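Local coordinates for triggering receptor expressed on myeloid cells 1 (Mus musculus, PDB 1U9K), which amplifies inflammatory responses as a myeloid cell-surface receptor that multimerizes on ligand binding and signals through the adapter TYROBP/DAP12, at residues A[46-51]-A[65-70]. Sequence-based numbering, arbitrary orientation.
Sequences TLVVTQ and FTLKHD
Phe-65 meets Leu-47 and Val-48 where the two sheets of this V-type immunoglobulin domain face each other: strand 45-49 edges one sheet of the beta sandwich, strand 65-70 belongs to the other, and the axes of 46-49 and 65-70 approach to 7.5 Å at 43°. Starting from the backbone, Phe-65 CB rests on Val-48 CG1 at 3.9 Å. With CG anti to the carbonyl carbon (chi1 -57°), the Phe-65 ring reaches past Val-48 to Leu-47, whose CB sits over the ring centre in a CH-pi contact, 4.2 Å from the centroid and only 11° off the normal. At the far end, Phe-65 CE2 meets Leu-47 CD1 at 3.5 Å, and CZ touches both methyls of that leucine. Cutting Phe-65 back to an alanine would keep the CB contact with Val-48 but is likely to open a gap where the ring lay against Leu-47. Two residues on, buried Leu-67 lays one methyl, CD2, against the backbone where strand 45-49 runs out, 3.7 Å from Val-49 C, with the Val-48 methyls on one flank and Thr-50 CG2 on the other; Val-60 and Val-78 of its own sheet pack on it too. Thr-50 OG1 hydrogen-bonds to the backbone N of Lys-33 in strand 32-37, while its methyl turns to the other sheet, where CG2 lies 3.9 Å from Leu-67 CD2 and 4.0 Å from His-69 CB.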
loop_
_atom_site.group_PDB
_atom_site.type_symbol
_atom_site.label_atom_id
_atom_site.label_comp_id
_atom_site.label_asym_id
_atom_site.label_seq_id
_atom_site.Cartn_x
_atom_site.Cartn_y
_atom_site.Cartn_z
ATOM N N THR A 46 -9.150 0.145 3.672
ATOM C CA THR A 46 -8.525 0.685 2.499
ATOM C C THR A 46 -8.169 2.140 2.759
ATOM O O THR A 46 -9.024 2.947 2.997
ATOM C CB THR A 46 -9.493 0.526 1.346
ATOM O OG1 THR A 46 -9.656 -0.894 1.139
ATOM C CG2 THR A 46 -8.894 1.056 0.037
ATOM N N LEU A 47 -6.888 2.444 2.690
ATOM C CA LEU A 47 -6.363 3.697 3.157
ATOM C C LEU A 47 -6.198 4.691 1.994
ATOM O O LEU A 47 -6.372 5.836 2.188
ATOM C CB LEU A 47 -5.042 3.467 3.846
ATOM C CG LEU A 47 -5.201 2.674 5.140
ATOM C CD1 LEU A 47 -3.863 2.352 5.662
ATOM C CD2 LEU A 47 -5.956 3.506 6.071
ATOM N N VAL A 48 -5.817 4.207 0.810
ATOM C CA VAL A 48 -5.532 5.062 -0.334
ATOM C C VAL A 48 -5.561 4.163 -1.550
ATOM O O VAL A 48 -5.140 3.036 -1.475
ATOM C CB VAL A 48 -4.194 5.840 -0.152
ATOM C CG1 VAL A 48 -3.008 4.917 0.062
ATOM C CG2 VAL A 48 -3.955 6.830 -1.341
ATOM N N VAL A 49 -6.105 4.683 -2.627
ATOM C CA VAL A 49 -6.245 3.951 -3.879
ATOM C C VAL A 49 -5.742 4.755 -5.047
ATOM O O VAL A 49 -5.715 5.969 -4.970
ATOM C CB VAL A 49 -7.712 3.575 -4.151
ATOM C CG1 VAL A 49 -8.232 2.638 -3.072
ATOM C CG2 VAL A 49 -8.574 4.825 -4.243
ATOM N N THR A 50 -5.306 4.085 -6.114
ATOM C CA THR A 50 -4.996 4.790 -7.336
ATOM C C THR A 50 -6.252 5.212 -8.041
ATOM O O THR A 50 -7.362 4.764 -7.714
ATOM C CB THR A 50 -4.117 3.965 -8.286
ATOM O OG1 THR A 50 -4.772 2.738 -8.637
ATOM C CG2 THR A 50 -2.840 3.538 -7.636
ATOM N N GLN A 51 -6.100 6.147 -8.981
ATOM C CA GLN A 51 -7.267 6.661 -9.717
ATOM C C GLN A 51 -7.149 6.413 -11.208
ATOM O O GLN A 51 -6.062 6.135 -11.729
ATOM C CB GLN A 51 -7.505 8.138 -9.430
ATOM C CG GLN A 51 -8.132 8.433 -8.023
ATOM C CD GLN A 51 -9.516 7.767 -7.754
ATOM O OE1 GLN A 51 -10.372 7.650 -8.645
ATOM N NE2 GLN A 51 -9.732 7.384 -6.511
ATOM N N PHE A 65 -0.683 9.468 3.736
ATOM C CA PHE A 65 -0.385 8.395 2.788
ATOM C C PHE A 65 -0.102 9.008 1.401
ATOM O O PHE A 65 -0.764 9.958 0.992
ATOM C CB PHE A 65 -1.550 7.418 2.680
ATOM C CG PHE A 65 -1.942 6.820 3.976
ATOM C CD1 PHE A 65 -2.880 7.411 4.762
ATOM C CD2 PHE A 65 -1.368 5.645 4.403
ATOM C CE1 PHE A 65 -3.226 6.882 5.974
ATOM C CE2 PHE A 65 -1.724 5.113 5.610
ATOM C CZ PHE A 65 -2.639 5.755 6.405
ATOM N N THR A 66 0.893 8.450 0.724
ATOM C CA THR A 66 1.161 8.757 -0.653
ATOM C C THR A 66 1.338 7.433 -1.375
ATOM O O THR A 66 2.034 6.547 -0.918
ATOM C CB THR A 66 2.446 9.607 -0.769
ATOM O OG1 THR A 66 2.202 10.882 -0.179
ATOM C CG2 THR A 66 2.776 9.917 -2.236
ATOM N N LEU A 67 0.662 7.276 -2.509
ATOM C CA LEU A 67 0.839 6.131 -3.366
ATOM C C LEU A 67 1.381 6.592 -4.656
ATOM O O LEU A 67 0.783 7.455 -5.334
ATOM C CB LEU A 67 -0.518 5.539 -3.598
ATOM C CG LEU A 67 -0.782 4.113 -3.899
ATOM C CD1 LEU A 67 -0.082 3.244 -2.899
ATOM C CD2 LEU A 67 -2.338 3.943 -3.824
ATOM N N LYS A 68 2.509 6.050 -5.053
ATOM C CA LYS A 68 3.056 6.385 -6.354
ATOM C C LYS A 68 2.824 5.173 -7.203
ATOM O O LYS A 68 3.214 4.066 -6.834
ATOM C CB LYS A 68 4.516 6.717 -6.249
ATOM C CG LYS A 68 4.867 8.086 -5.743
ATOM C CD LYS A 68 6.411 8.157 -5.675
ATOM C CE LYS A 68 6.968 9.611 -5.594
ATOM N NZ LYS A 68 6.823 9.960 -4.147
ATOM N N HIS A 69 2.118 5.361 -8.289
ATOM C CA HIS A 69 1.907 4.337 -9.300
ATOM C C HIS A 69 2.906 4.538 -10.416
ATOM O O HIS A 69 2.773 5.458 -11.232
ATOM C CB HIS A 69 0.462 4.366 -9.798
ATOM C CG HIS A 69 0.186 3.396 -10.974
ATOM N ND1 HIS A 69 0.179 2.026 -10.823
ATOM C CD2 HIS A 69 -0.083 3.634 -12.278
ATOM C CE1 HIS A 69 -0.082 1.461 -11.987
ATOM N NE2 HIS A 69 -0.246 2.413 -12.886
ATOM N N ASP A 70 3.880 3.627 -10.506
ATOM C CA ASP A 70 4.972 3.745 -11.423
ATOM C C ASP A 70 5.025 2.557 -12.363
ATOM O O ASP A 70 5.915 1.741 -12.276
ATOM C CB ASP A 70 6.254 3.879 -10.604
ATOM C CG ASP A 70 7.431 4.390 -11.383
ATOM O OD1 ASP A 70 7.499 4.349 -12.652
ATOM O OD2 ASP A 70 8.405 4.807 -10.748
#